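Local coordinates for protein endonuclease and methylase LlaGI (Lactococcus lactis, PDB 5FFJ) that probably recognises a specific DNA sequence, methylates adenine in it and couples ATP-driven motor activity to cleavage, as a Type ISP restriction-modification enzyme, here with its nuclease deleted, at residues 1040-1046 against 1262-1266; 1052-1056 against 1229-1233; 705-711 against 745-749; 851-857 against 916-922. One frame throughout, in Å; residues are numbered along the deposited sequence.

Interaction 1. Residues 1040-1046 against 1262-1266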
loop_
_atom_site.group_PDB
_atom_site.type_symbol
_atom_site.label_atom_id
_atom_site.label_comp_id
_atom_site.label_asym_id
_atom_site.label_seq_id
_atom_site.Cartn_x
_atom_site.Cartn_y
_atom_site.Cartn_z
ATOM N N TYR A 1040 42.465 14.567 5.251
ATOM C CA TYR A 1040 41.406 15.552 5.456
ATOM C C TYR A 1040 41.212 15.868 6.939
ATOM O O TYR A 1040 40.727 16.939 7.300
ATOM C CB TYR A 1040 40.102 15.029 4.844
ATOM C CG TYR A 1040 38.919 15.966 4.920
ATOM C CD1 TYR A 1040 38.783 17.023 4.030
ATOM C CD2 TYR A 1040 37.920 15.774 5.864
ATOM C CE1 TYR A 1040 37.693 17.871 4.090
ATOM C CE2 TYR A 1040 36.829 16.614 5.932
ATOM C CZ TYR A 1040 36.719 17.660 5.043
ATOM O OH TYR A 1040 35.630 18.496 5.109
ATOM N N LEU A 1041 41.605 14.927 7.792
ATOM C CA LEU A 1041 41.463 15.075 9.236
ATOM C C LEU A 1041 42.381 16.160 9.799
ATOM O O LEU A 1041 42.121 16.707 10.871
ATOM C CB LEU A 1041 41.749 13.741 9.926
ATOM C CG LEU A 1041 40.863 12.575 9.478
ATOM C CD1 LEU A 1041 41.404 11.257 9.997
ATOM C CD2 LEU A 1041 39.436 12.781 9.948
ATOM N N ASN A 1042 43.455 16.467 9.078
ATOM C CA ASN A 1042 44.385 17.510 9.502
ATOM C C ASN A 1042 43.740 18.888 9.448
ATOM O O ASN A 1042 44.215 19.837 10.073
ATOM C CB ASN A 1042 45.643 17.497 8.631
ATOM C CG ASN A 1042 46.495 16.261 8.846
ATOM O OD1 ASN A 1042 45.995 15.207 9.238
ATOM N ND2 ASN A 1042 47.792 16.387 8.591
ATOM N N TYR A 1043 42.654 18.996 8.691
ATOM C CA TYR A 1043 41.968 20.268 8.518
ATOM C C TYR A 1043 41.156 20.626 9.758
ATOM O O TYR A 1043 40.597 19.757 10.425
ATOM C CB TYR A 1043 41.072 20.216 7.278
ATOM C CG TYR A 1043 41.830 19.938 5.996
ATOM C CD1 TYR A 1043 43.204 20.150 5.915
ATOM C CD2 TYR A 1043 41.178 19.458 4.870
ATOM C CE1 TYR A 1043 43.900 19.900 4.747
ATOM C CE2 TYR A 1043 41.871 19.203 3.696
ATOM C CZ TYR A 1043 43.230 19.426 3.643
ATOM O OH TYR A 1043 43.920 19.175 2.483
ATOM N N ARG A 1044 41.109 21.919 10.056
ATOM C CA ARG A 1044 40.483 22.421 11.276
ATOM C C ARG A 1044 39.022 21.991 11.377
ATOM O O ARG A 1044 38.248 22.220 10.449
ATOM C CB ARG A 1044 40.588 23.948 11.323
ATOM C CG ARG A 1044 40.005 24.579 12.571
ATOM C CD ARG A 1044 40.670 25.913 12.854
ATOM N NE ARG A 1044 39.896 26.745 13.771
ATOM C CZ ARG A 1044 40.174 28.018 14.038
ATOM N NH1 ARG A 1044 41.210 28.611 13.457
ATOM N NH2 ARG A 1044 39.417 28.701 14.885
ATOM N N PRO A 1045 38.640 21.364 12.503
ATOM C CA PRO A 1045 37.247 20.933 12.653
ATOM C C PRO A 1045 36.293 22.116 12.711
ATOM O O PRO A 1045 36.686 23.207 13.118
ATOM C CB PRO A 1045 37.254 20.168 13.979
ATOM C CG PRO A 1045 38.383 20.749 14.738
ATOM C CD PRO A 1045 39.428 21.081 13.716
ATOM N N LEU A 1046 35.047 21.894 12.311
ATOM C CA LEU A 1046 34.074 22.973 12.225
ATOM C C LEU A 1046 33.372 23.180 13.564
ATOM O O LEU A 1046 33.030 24.305 13.924
ATOM C CB LEU A 1046 33.061 22.669 11.122
ATOM C CG LEU A 1046 32.288 23.814 10.463
ATOM C CD1 LEU A 1046 33.195 24.969 10.068
ATOM C CD2 LEU A 1046 31.566 23.273 9.237
ATOM N N PRO A 1262 31.810 19.029 7.652
ATOM C CA PRO A 1262 32.991 19.532 6.936
ATOM C C PRO A 1262 34.160 19.922 7.834
ATOM O O PRO A 1262 33.973 20.247 9.006
ATOM C CB PRO A 1262 32.460 20.769 6.204
ATOM C CG PRO A 1262 31.011 20.527 6.053
ATOM C CD PRO A 1262 30.590 19.761 7.265
ATOM N N ARG A 1263 35.360 19.875 7.263
ATOM C CA ARG A 1263 36.566 20.373 7.910
ATOM C C ARG A 1263 37.223 21.391 6.990
ATOM O O ARG A 1263 37.499 21.100 5.828
ATOM C CB ARG A 1263 37.540 19.236 8.225
ATOM C CG ARG A 1263 36.938 18.114 9.055
ATOM C CD ARG A 1263 37.988 17.104 9.488
ATOM N NE ARG A 1263 37.840 16.746 10.900
ATOM C CZ ARG A 1263 38.652 17.140 11.880
ATOM N NH1 ARG A 1263 39.706 17.911 11.632
ATOM N NH2 ARG A 1263 38.413 16.752 13.125
ATOM N N ILE A 1264 37.468 22.585 7.517
ATOM C CA ILE A 1264 38.011 23.681 6.725
ATOM C C ILE A 1264 39.537 23.726 6.824
ATOM O O ILE A 1264 40.082 23.793 7.928
ATOM C CB ILE A 1264 37.421 25.031 7.180
ATOM C CG1 ILE A 1264 36.071 25.274 6.509
ATOM C CG2 ILE A 1264 38.354 26.188 6.827
ATOM C CD1 ILE A 1264 35.063 24.168 6.701
ATOM N N PRO A 1265 40.235 23.703 5.674
ATOM C CA PRO A 1265 41.691 23.874 5.717
ATOM C C PRO A 1265 42.110 25.339 5.728
ATOM O O PRO A 1265 41.271 26.216 5.518
ATOM C CB PRO A 1265 42.170 23.192 4.429
ATOM C CG PRO A 1265 40.924 22.871 3.623
ATOM C CD PRO A 1265 39.764 23.531 4.291
ATOM N N LEU A 1266 43.393 25.590 5.981
ATOM C CA LEU A 1266 43.960 26.933 5.915
ATOM C C LEU A 1266 44.592 27.120 4.534
ATOM O O LEU A 1266 45.570 26.453 4.201
ATOM C CB LEU A 1266 44.991 27.137 7.031
ATOM C CG LEU A 1266 45.325 28.580 7.436
ATOM C CD1 LEU A 1266 45.406 29.509 6.243
ATOM C CD2 LEU A 1266 44.320 29.132 8.437
#
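The backbone N of Arg1263 donates an almost straight hydrogen bond to the phenol oxygen of Tyr1040 (N to OH 2.6 Å, 165° at the hydrogen). With CG anti to the backbone N (chi1 -177°), the Tyr1040 ring swings across to Arg1263, and its CE2 rests 3.5 Å from CG of that arginine. The same OH bonds to Tyr1249, so a phenylalanine in place of Tyr1040 would probably leave the Arg1263 N-H and the Tyr1249 hydroxyl without this mate. Pro1045 CB lies over one face of the Arg1263 guanidinium, toward its rim, and NH2 forms a salt bridge with Glu1049. The backbones form a short, weakly bonded antiparallel pair in the C-terminal specificity region: Ile1264 N bonds to Arg1044 O (3.1 Å). One residue further, Pro1265 CB makes a CH-pi contact over the centre of the Tyr1043 ring, 3.5 Å from its centroid, while the Tyr1043 hydroxyl is held by Tyr1253. Leu1046 CD1 meets Ile1264 CD1, and helix 1234-1243 packs against both residues.

Interaction 2. Residues 1052-1056 against 1229-1233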
loop_
_atom_site.group_PDB
_atom_site.type_symbol
_atom_site.label_atom_id
_atom_site.label_comp_id
_atom_site.label_asym_id
_atom_site.label_seq_id
_atom_site.Cartn_x
_atom_site.Cartn_y
_atom_site.Cartn_z
ATOM N N SER A 1052 37.901 24.261 17.374
ATOM C CA SER A 1052 36.979 24.265 16.247
ATOM C C SER A 1052 36.595 25.701 15.915
ATOM O O SER A 1052 36.732 26.596 16.750
ATOM C CB SER A 1052 35.732 23.435 16.557
ATOM O OG SER A 1052 34.912 24.081 17.513
ATOM N N ILE A 1053 36.117 25.920 14.695
ATOM C CA ILE A 1053 35.778 27.262 14.243
ATOM C C ILE A 1053 34.491 27.748 14.912
ATOM O O ILE A 1053 34.441 28.861 15.434
ATOM C CB ILE A 1053 35.633 27.310 12.708
ATOM C CG1 ILE A 1053 36.947 26.862 12.055
ATOM C CG2 ILE A 1053 35.253 28.713 12.250
ATOM C CD1 ILE A 1053 36.936 26.876 10.540
ATOM N N PHE A 1054 33.454 26.914 14.888
ATOM C CA PHE A 1054 32.210 27.204 15.597
ATOM C C PHE A 1054 32.175 26.452 16.925
ATOM O O PHE A 1054 32.613 25.305 17.006
ATOM C CB PHE A 1054 30.990 26.823 14.752
ATOM C CG PHE A 1054 30.789 27.690 13.540
ATOM C CD1 PHE A 1054 30.037 28.851 13.619
ATOM C CD2 PHE A 1054 31.340 27.338 12.319
ATOM C CE1 PHE A 1054 29.845 29.648 12.507
ATOM C CE2 PHE A 1054 31.151 28.131 11.204
ATOM C CZ PHE A 1054 30.403 29.287 11.298
ATOM N N SER A 1055 31.650 27.098 17.962
ATOM C CA SER A 1055 31.536 26.465 19.272
ATOM C C SER A 1055 30.316 25.553 19.318
ATOM O O SER A 1055 30.322 24.525 19.994
ATOM C CB SER A 1055 31.443 27.520 20.377
ATOM O OG SER A 1055 30.278 28.313 20.227
ATOM N N VAL A 1056 29.273 25.943 18.590
ATOM C CA VAL A 1056 28.024 25.193 18.557
ATOM C C VAL A 1056 27.457 25.112 17.145
ATOM O O VAL A 1056 27.380 26.115 16.434
ATOM C CB VAL A 1056 26.970 25.830 19.485
ATOM C CG1 VAL A 1056 25.595 25.198 19.268
ATOM C CG2 VAL A 1056 27.400 25.697 20.937
ATOM N N ASP A 1229 28.906 35.528 20.524
ATOM C CA ASP A 1229 29.594 35.155 19.296
ATOM C C ASP A 1229 29.853 33.654 19.269
ATOM O O ASP A 1229 30.580 33.131 20.113
ATOM C CB ASP A 1229 30.916 35.916 19.163
ATOM C CG ASP A 1229 30.718 37.388 18.856
ATOM O OD1 ASP A 1229 29.602 37.776 18.451
ATOM O OD2 ASP A 1229 31.689 38.160 19.011
ATOM N N ASN A 1230 29.251 32.965 18.303
ATOM C CA ASN A 1230 29.473 31.532 18.134
ATOM C C ASN A 1230 30.726 31.261 17.304
ATOM O O ASN A 1230 31.104 30.110 17.092
ATOM C CB ASN A 1230 28.259 30.868 17.478
ATOM C CG ASN A 1230 28.325 29.349 17.531
ATOM O OD1 ASN A 1230 28.627 28.764 18.571
ATOM N ND2 ASN A 1230 28.053 28.706 16.400
ATOM N N ILE A 1231 31.365 32.330 16.839
ATOM C CA ILE A 1231 32.572 32.224 16.029
ATOM C C ILE A 1231 33.394 33.494 16.230
ATOM O O ILE A 1231 32.843 34.537 16.573
ATOM C CB ILE A 1231 32.233 32.016 14.533
ATOM C CG1 ILE A 1231 33.507 31.816 13.705
ATOM C CG2 ILE A 1231 31.426 33.190 14.001
ATOM C CD1 ILE A 1231 33.240 31.348 12.288
ATOM N N VAL A 1232 34.705 33.401 16.028
ATOM C CA VAL A 1232 35.610 34.517 16.303
ATOM C C VAL A 1232 35.156 35.825 15.660
ATOM O O VAL A 1232 34.834 36.786 16.360
ATOM C CB VAL A 1232 37.038 34.213 15.812
ATOM C CG1 VAL A 1232 37.954 35.408 16.064
ATOM C CG2 VAL A 1232 37.588 32.973 16.500
ATOM N N SER A 1233 35.137 35.855 14.330
ATOM C CA SER A 1233 34.886 37.087 13.588
ATOM C C SER A 1233 34.011 36.870 12.355
ATOM O O SER A 1233 33.810 35.738 11.912
ATOM C CB SER A 1233 36.217 37.706 13.159
ATOM O OG SER A 1233 36.968 36.787 12.383
#
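Ile1231 lays its CD1 methyl over one face of the Phe1054 ring, displaced toward the rim and 3.9 Å from the centroid, a CH-pi contact. Its CG1 is anti to the backbone N (chi1 -176°), which carries the chain alongside Ile1053; the two isoleucines point the same way, with CG2 of Ile1053 against that same CD1. At the edge of the phenylalanine, ND2 of Asn1230 comes within 3.4 Å of Phe1054 CD1. The two segments are irregular loops of the specificity domain, the second leading into helix 1234-1243, where Ser1233 is the N-cap and bonds through OG to Glu1236 N. The Asn1230 amide pairs with both backbone polar atoms of Val1056: its ND2 donates to Val1056 O (2.7 Å) on a lone pair in the carbonyl plane, and its OD1 takes a weak bond from Val1056 N (2.9 Å). ND2 has a second acceptor in Pro1214 O, and these bonds together probably set which way the amide is turned. Ser1055 N adds a backbone bond to Asn1230 O (3.2 Å).

Interaction 3. Residues 705-711 against 745-749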
loop_
_atom_site.group_PDB
_atom_site.type_symbol
_atom_site.label_atom_id
_atom_site.label_comp_id
_atom_site.label_asym_id
_atom_site.label_seq_id
_atom_site.Cartn_x
_atom_site.Cartn_y
_atom_site.Cartn_z
ATOM N N THR A 705 8.849 -11.323 -6.762
ATOM C CA THR A 705 10.288 -11.247 -6.988
ATOM C C THR A 705 10.643 -11.649 -8.422
ATOM O O THR A 705 10.247 -12.725 -8.874
ATOM C CB THR A 705 11.051 -12.158 -6.012
ATOM O OG1 THR A 705 10.575 -11.943 -4.676
ATOM C CG2 THR A 705 12.547 -11.873 -6.076
ATOM N N PRO A 706 11.384 -10.784 -9.144
ATOM C CA PRO A 706 11.836 -11.109 -10.503
ATOM C C PRO A 706 12.566 -12.449 -10.602
ATOM O O PRO A 706 13.458 -12.733 -9.804
ATOM C CB PRO A 706 12.782 -9.953 -10.840
ATOM C CG PRO A 706 12.253 -8.810 -10.057
ATOM C CD PRO A 706 11.714 -9.392 -8.780
ATOM N N ILE A 707 12.178 -13.255 -11.587
ATOM C CA ILE A 707 12.767 -14.574 -11.802
ATOM C C ILE A 707 14.260 -14.493 -12.124
ATOM O O ILE A 707 15.032 -15.370 -11.737
ATOM C CB ILE A 707 12.035 -15.313 -12.945
ATOM C CG1 ILE A 707 10.640 -15.740 -12.482
ATOM C CG2 ILE A 707 12.815 -16.545 -13.398
ATOM C CD1 ILE A 707 9.607 -15.763 -13.589
ATOM N N GLU A 708 14.661 -13.449 -12.842
ATOM C CA GLU A 708 16.064 -13.269 -13.199
ATOM C C GLU A 708 16.915 -13.060 -11.948
ATOM O O GLU A 708 18.106 -13.372 -11.937
ATOM C CB GLU A 708 16.241 -12.083 -14.152
ATOM C CG GLU A 708 15.438 -12.174 -15.444
ATOM C CD GLU A 708 14.020 -11.649 -15.299
ATOM O OE1 GLU A 708 13.517 -11.589 -14.157
ATOM O OE2 GLU A 708 13.411 -11.292 -16.330
ATOM N N VAL A 709 16.295 -12.528 -10.898
ATOM C CA VAL A 709 16.973 -12.304 -9.626
ATOM C C VAL A 709 17.055 -13.602 -8.826
ATOM O O VAL A 709 18.123 -13.985 -8.349
ATOM C CB VAL A 709 16.244 -11.231 -8.789
ATOM C CG1 VAL A 709 16.792 -11.176 -7.362
ATOM C CG2 VAL A 709 16.352 -9.872 -9.461
ATOM N N VAL A 710 15.906 -14.255 -8.674
ATOM C CA VAL A 710 15.797 -15.492 -7.907
ATOM C C VAL A 710 16.764 -16.545 -8.441
ATOM O O VAL A 710 17.491 -17.175 -7.674
ATOM C CB VAL A 710 14.350 -16.042 -7.942
ATOM C CG1 VAL A 710 14.246 -17.378 -7.208
ATOM C CG2 VAL A 710 13.378 -15.034 -7.335
ATOM N N ASP A 711 16.773 -16.722 -9.759
ATOM C CA ASP A 711 17.657 -17.686 -10.401
ATOM C C ASP A 711 19.123 -17.348 -10.157
ATOM O O ASP A 711 19.960 -18.243 -10.033
ATOM C CB ASP A 711 17.389 -17.741 -11.909
ATOM C CG ASP A 711 16.213 -18.634 -12.264
ATOM O OD1 ASP A 711 15.358 -18.879 -11.387
ATOM O OD2 ASP A 711 16.146 -19.090 -13.424
ATOM N N THR A 745 8.566 -18.941 -4.613
ATOM C CA THR A 745 9.356 -18.675 -5.821
ATOM C C THR A 745 10.796 -19.166 -5.680
ATOM O O THR A 745 11.380 -19.676 -6.635
ATOM C CB THR A 745 9.388 -17.155 -6.172
ATOM O OG1 THR A 745 8.067 -16.705 -6.493
ATOM C CG2 THR A 745 10.317 -16.867 -7.362
ATOM N N PHE A 746 11.361 -19.006 -4.488
ATOM C CA PHE A 746 12.749 -19.386 -4.238
ATOM C C PHE A 746 12.914 -20.894 -4.045
ATOM O O PHE A 746 14.030 -21.382 -3.871
ATOM C CB PHE A 746 13.282 -18.639 -3.015
ATOM C CG PHE A 746 13.654 -17.215 -3.293
ATOM C CD1 PHE A 746 14.937 -16.895 -3.707
ATOM C CD2 PHE A 746 12.729 -16.193 -3.137
ATOM C CE1 PHE A 746 15.294 -15.586 -3.964
ATOM C CE2 PHE A 746 13.078 -14.878 -3.392
ATOM C CZ PHE A 746 14.364 -14.575 -3.809
ATOM N N ILE A 747 11.800 -21.622 -4.076
ATOM C CA ILE A 747 11.826 -23.081 -4.103
ATOM C C ILE A 747 11.484 -23.564 -5.504
ATOM O O ILE A 747 12.180 -24.412 -6.062
ATOM C CB ILE A 747 10.838 -23.703 -3.092
ATOM C CG1 ILE A 747 11.293 -23.391 -1.665
ATOM C CG2 ILE A 747 10.728 -25.224 -3.306
ATOM C CD1 ILE A 747 10.431 -23.996 -0.579
ATOM N N VAL A 748 10.398 -23.025 -6.048
ATOM C CA VAL A 748 9.953 -23.342 -7.399
ATOM C C VAL A 748 11.108 -23.274 -8.390
ATOM O O VAL A 748 11.270 -24.156 -9.230
ATOM C CB VAL A 748 8.837 -22.380 -7.849
ATOM C CG1 VAL A 748 8.577 -22.503 -9.347
ATOM C CG2 VAL A 748 7.565 -22.644 -7.055
ATOM N N ARG A 749 11.911 -22.222 -8.276
ATOM C CA ARG A 749 13.046 -22.023 -9.169
ATOM C C ARG A 749 14.260 -22.845 -8.739
ATOM O O ARG A 749 15.191 -23.040 -9.521
ATOM C CB ARG A 749 13.412 -20.539 -9.228
ATOM C CG ARG A 749 12.291 -19.643 -9.746
ATOM C CD ARG A 749 11.836 -20.043 -11.143
ATOM N NE ARG A 749 12.945 -20.090 -12.091
ATOM C CZ ARG A 749 12.827 -20.444 -13.367
ATOM N NH1 ARG A 749 11.643 -20.789 -13.857
ATOM N NH2 ARG A 749 13.893 -20.456 -14.154
#
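The Phe746 ring carries Val710 on one face, with the CG2 methyl 3.9 Å from the centroid and CG1 3.6 Å from CD1, while Thr705 CG2 approaches the ring obliquely. The guanidinium of Arg749 has Ile707 CG2 over one face and the Asp711 carboxylate at its edge. These groups join the first turns of two helices, 707-725 and 745-760, of the Rossmann-like methyltransferase domain, whose short segments cross at -70° with their axes 9.8 Å apart. Between strand 736-738 and helix 745-760 comes the connection that in enzymes of this fold usually helps bind S-adenosylmethionine. Val710 sits at the centre of the contact: besides the ring, its CG2 touches Thr745 CG2 at 3.6 Å. Next to it, Arg749 bends at chi2 (-58°) and again at chi3, curling back to meet Asp711 side-on. Carboxylate and guanidinium are nearly coplanar, 22° apart, and both oxygens use their syn lone pairs: Arg749 NE bonds to Asp711 OD1 at 2.8 Å, and Arg749 NH2 to Asp711 OD2 at 2.7 Å.

Interaction 4. Residues 851-857 against 916-922. With nucleotides of chain B.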
loop_
_atom_site.group_PDB
_atom_site.type_symbol
_atom_site.label_atom_id
_atom_site.label_comp_id
_atom_site.label_asym_id
_atom_site.label_seq_id
_atom_site.Cartn_x
_atom_site.Cartn_y
_atom_site.Cartn_z
ATOM N N ILE A 851 20.640 -20.430 3.648
ATOM C CA ILE A 851 19.421 -19.649 3.820
ATOM C C ILE A 851 19.252 -18.755 2.594
ATOM O O ILE A 851 20.190 -18.078 2.172
ATOM C CB ILE A 851 19.451 -18.814 5.116
ATOM C CG1 ILE A 851 19.708 -19.739 6.312
ATOM C CG2 ILE A 851 18.136 -18.055 5.293
ATOM C CD1 ILE A 851 19.679 -19.060 7.666
ATOM N N ILE A 852 18.048 -18.768 2.030
ATOM C CA ILE A 852 17.793 -18.194 0.716
ATOM C C ILE A 852 16.457 -17.459 0.694
ATOM O O ILE A 852 15.521 -17.861 1.380
ATOM C CB ILE A 852 17.815 -19.312 -0.366
ATOM C CG1 ILE A 852 19.202 -19.394 -1.010
ATOM C CG2 ILE A 852 16.732 -19.098 -1.435
ATOM C CD1 ILE A 852 19.396 -20.604 -1.911
ATOM N N GLY A 853 16.370 -16.383 -0.085
ATOM C CA GLY A 853 15.091 -15.736 -0.321
ATOM C C GLY A 853 15.101 -14.225 -0.440
ATOM O O GLY A 853 16.139 -13.595 -0.656
ATOM N N ASN A 854 13.905 -13.656 -0.311
ATOM C CA ASN A 854 13.696 -12.218 -0.354
ATOM C C ASN A 854 13.113 -11.756 0.977
ATOM O O ASN A 854 11.891 -11.725 1.141
ATOM C CB ASN A 854 12.762 -11.849 -1.512
ATOM C CG ASN A 854 12.655 -10.350 -1.726
ATOM O OD1 ASN A 854 13.027 -9.553 -0.866
ATOM N ND2 ASN A 854 12.139 -9.961 -2.884
ATOM N N PRO A 855 13.981 -11.406 1.940
ATOM C CA PRO A 855 13.474 -11.004 3.255
ATOM C C PRO A 855 12.667 -9.713 3.191
ATOM O O PRO A 855 12.857 -8.927 2.267
ATOM C CB PRO A 855 14.748 -10.821 4.084
ATOM C CG PRO A 855 15.816 -10.547 3.086
ATOM C CD PRO A 855 15.452 -11.340 1.874
ATOM N N PRO A 856 11.765 -9.499 4.159
ATOM C CA PRO A 856 10.910 -8.307 4.159
ATOM C C PRO A 856 11.689 -7.013 4.392
ATOM O O PRO A 856 12.692 -7.028 5.107
ATOM C CB PRO A 856 9.938 -8.576 5.314
ATOM C CG PRO A 856 10.663 -9.511 6.214
ATOM C CD PRO A 856 11.505 -10.368 5.319
ATOM N N TYR A 857 11.235 -5.919 3.780
ATOM C CA TYR A 857 11.809 -4.596 4.024
ATOM C C TYR A 857 10.802 -3.727 4.775
ATOM O O TYR A 857 9.725 -3.428 4.256
ATOM C CB TYR A 857 12.199 -3.880 2.722
ATOM C CG TYR A 857 12.886 -4.710 1.656
ATOM C CD1 TYR A 857 13.532 -5.899 1.960
ATOM C CD2 TYR A 857 12.897 -4.280 0.335
ATOM C CE1 TYR A 857 14.156 -6.641 0.974
ATOM C CE2 TYR A 857 13.517 -5.011 -0.651
ATOM C CZ TYR A 857 14.145 -6.190 -0.330
ATOM O OH TYR A 857 14.763 -6.919 -1.320
ATOM N N VAL A 916 26.045 -20.872 3.930
ATOM C CA VAL A 916 25.937 -19.750 3.007
ATOM C C VAL A 916 24.597 -19.034 3.172
ATOM O O VAL A 916 23.620 -19.630 3.629
ATOM C CB VAL A 916 26.084 -20.227 1.545
ATOM C CG1 VAL A 916 24.935 -21.158 1.168
ATOM C CG2 VAL A 916 26.153 -19.050 0.592
ATOM N N ILE A 917 24.560 -17.755 2.811
ATOM C CA ILE A 917 23.304 -17.024 2.694
ATOM C C ILE A 917 23.223 -16.410 1.301
ATOM O O ILE A 917 24.249 -16.134 0.681
ATOM C CB ILE A 917 23.168 -15.919 3.762
ATOM C CG1 ILE A 917 23.578 -16.464 5.135
ATOM C CG2 ILE A 917 21.738 -15.365 3.776
ATOM C CD1 ILE A 917 23.266 -15.537 6.295
ATOM N N GLY A 918 22.003 -16.225 0.809
ATOM C CA GLY A 918 21.773 -15.570 -0.466
ATOM C C GLY A 918 20.461 -14.809 -0.447
ATOM O O GLY A 918 19.385 -15.410 -0.397
ATOM N N PHE A 919 20.557 -13.482 -0.495
ATOM C CA PHE A 919 19.397 -12.606 -0.363
ATOM C C PHE A 919 19.341 -11.532 -1.445
ATOM O O PHE A 919 20.371 -11.101 -1.969
ATOM C CB PHE A 919 19.408 -11.909 1.005
ATOM C CG PHE A 919 18.810 -12.714 2.133
ATOM C CD1 PHE A 919 18.020 -13.830 1.901
ATOM C CD2 PHE A 919 19.032 -12.327 3.444
ATOM C CE1 PHE A 919 17.478 -14.544 2.953
ATOM C CE2 PHE A 919 18.494 -13.037 4.499
ATOM C CZ PHE A 919 17.716 -14.146 4.255
ATOM N N VAL A 920 18.120 -11.111 -1.766
ATOM C CA VAL A 920 17.888 -9.834 -2.423
ATOM C C VAL A 920 17.307 -8.923 -1.350
ATOM O O VAL A 920 16.305 -9.259 -0.716
ATOM C CB VAL A 920 16.939 -9.941 -3.646
ATOM C CG1 VAL A 920 15.609 -10.594 -3.273
ATOM C CG2 VAL A 920 16.707 -8.566 -4.258
ATOM N N SER A 921 17.951 -7.784 -1.124
ATOM C CA SER A 921 17.610 -6.939 0.014
ATOM C C SER A 921 17.778 -5.460 -0.285
ATOM O O SER A 921 18.268 -5.075 -1.347
ATOM C CB SER A 921 18.478 -7.312 1.216
ATOM O OG SER A 921 19.855 -7.221 0.885
ATOM N N ASN A 922 17.357 -4.635 0.668
ATOM C CA ASN A 922 17.685 -3.220 0.648
ATOM C C ASN A 922 19.202 -3.083 0.709
ATOM O O ASN A 922 19.840 -3.611 1.619
ATOM C CB ASN A 922 17.017 -2.495 1.819
ATOM C CG ASN A 922 17.138 -0.986 1.724
ATOM O OD1 ASN A 922 18.011 -0.458 1.033
ATOM N ND2 ASN A 922 16.259 -0.281 2.426
ATOM P P DA B 11 10.310 1.174 3.964
ATOM O OP1 DA B 11 8.889 1.129 4.373
ATOM O OP2 DA B 11 11.306 0.327 4.661
ATOM O "O5'" DA B 11 10.382 0.866 2.394
ATOM C "C5'" DA B 11 10.407 -0.476 1.928
ATOM C "C4'" DA B 11 9.882 -0.560 0.508
ATOM O "O4'" DA B 11 10.185 -1.868 -0.051
ATOM C "C3'" DA B 11 8.374 -0.420 0.377
ATOM O "O3'" DA B 11 8.009 0.066 -0.921
ATOM C "C2'" DA B 11 7.926 -1.857 0.595
ATOM C "C1'" DA B 11 8.982 -2.610 -0.209
ATOM N N9 DA B 11 9.234 -3.986 0.217
ATOM C C8 DA B 11 8.972 -4.551 1.434
ATOM N N7 DA B 11 9.332 -5.810 1.520
ATOM C C5 DA B 11 9.877 -6.086 0.278
ATOM C C6 DA B 11 10.444 -7.251 -0.275
ATOM N N6 DA B 11 10.555 -8.402 0.392
ATOM N N1 DA B 11 10.892 -7.187 -1.545
ATOM C C2 DA B 11 10.778 -6.033 -2.211
ATOM N N3 DA B 11 10.265 -4.877 -1.797
ATOM C C4 DA B 11 9.828 -4.973 -0.534
ATOM P P DC B 10 16.829 3.027 3.606
ATOM O OP1 DC B 10 17.345 1.649 3.773
ATOM O OP2 DC B 10 17.449 3.907 2.587
ATOM O "O5'" DC B 10 15.251 2.987 3.340
ATOM C "C5'" DC B 10 14.412 2.229 4.201
ATOM C "C4'" DC B 10 13.172 3.015 4.600
ATOM O "O4'" DC B 10 13.534 4.398 4.882
ATOM C "C3'" DC B 10 12.077 3.072 3.529
ATOM O "O3'" DC B 10 10.813 2.695 4.078
ATOM C "C2'" DC B 10 12.097 4.523 3.060
ATOM C "C1'" DC B 10 12.586 5.260 4.293
ATOM N N1 DC B 10 13.238 6.577 3.990
ATOM C C2 DC B 10 12.599 7.782 4.323
ATOM O O2 DC B 10 11.493 7.753 4.879
ATOM N N3 DC B 10 13.219 8.954 4.028
ATOM C C4 DC B 10 14.413 8.946 3.428
ATOM N N4 DC B 10 14.989 10.121 3.153
ATOM C C5 DC B 10 15.068 7.733 3.083
ATOM C C6 DC B 10 14.452 6.587 3.376
#
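Ile851 O accepts a hydrogen bond from Gly918 N (2.9 Å) and a CA-H contact from Ile917 CA (3.3 Å). Gly853 N bonds to Gly918 O (3.2 Å), continuing the parallel pairing of two central strands. At Gly853 the backbone angles would push a side chain into Ile852 O. The Phe919 ring is sandwiched, Pro855 CD over one face, 3.7 Å from the centroid, and Ile917 CG2 over the other. Past the end of strand 850-853, the Tyr857 hydroxyl donates to Val920 O (2.9 Å) from well above the carbonyl plane. The phenol lies between Asn922 N on one face and the adenine of DA11 of chain B on the other. Replacing Tyr857 by an alanine would probably deprive the adenine of this aromatic cover and Val920 O of its bond. The base edge lies close to backbone atoms, Tyr857 N being 3.0 Å from N7 and Pro855 O 3.0 Å from N6 of that chain B adenine. Asn922, whose OD1 holds Ser924 N, makes a weak bond through ND2 to the phosphate of DC10 of chain B. Asn854-Pro855-Pro856-Tyr857 is the NPPY motif of N6-adenine methyltransferases, consistent here with a flipped-out target adenine in the active site.

From the N terminus, past the helicase-like ATPase region, interaction 3 closes first, a short loop that brings together two helices of the methyltransferase domain. Interaction 4 follows in series and pairs two neighbouring strands of that domain's sheet. The two touch, since the Phe746 ring also packs on Ile852, Gly853 and Asn854, so helices and sheet meet beside the adenine pocket. Much further along, residues 1040-1046 and 1262-1266 close a loop of more than 200 residues, and interaction 2 forms wholly within it. Those two contacts also adjoin through probable backbone bonds from 1045-1046 to 1053-1054, knitting together the specificity region. Interactions 1 and 4 are centred about 40 Å apart.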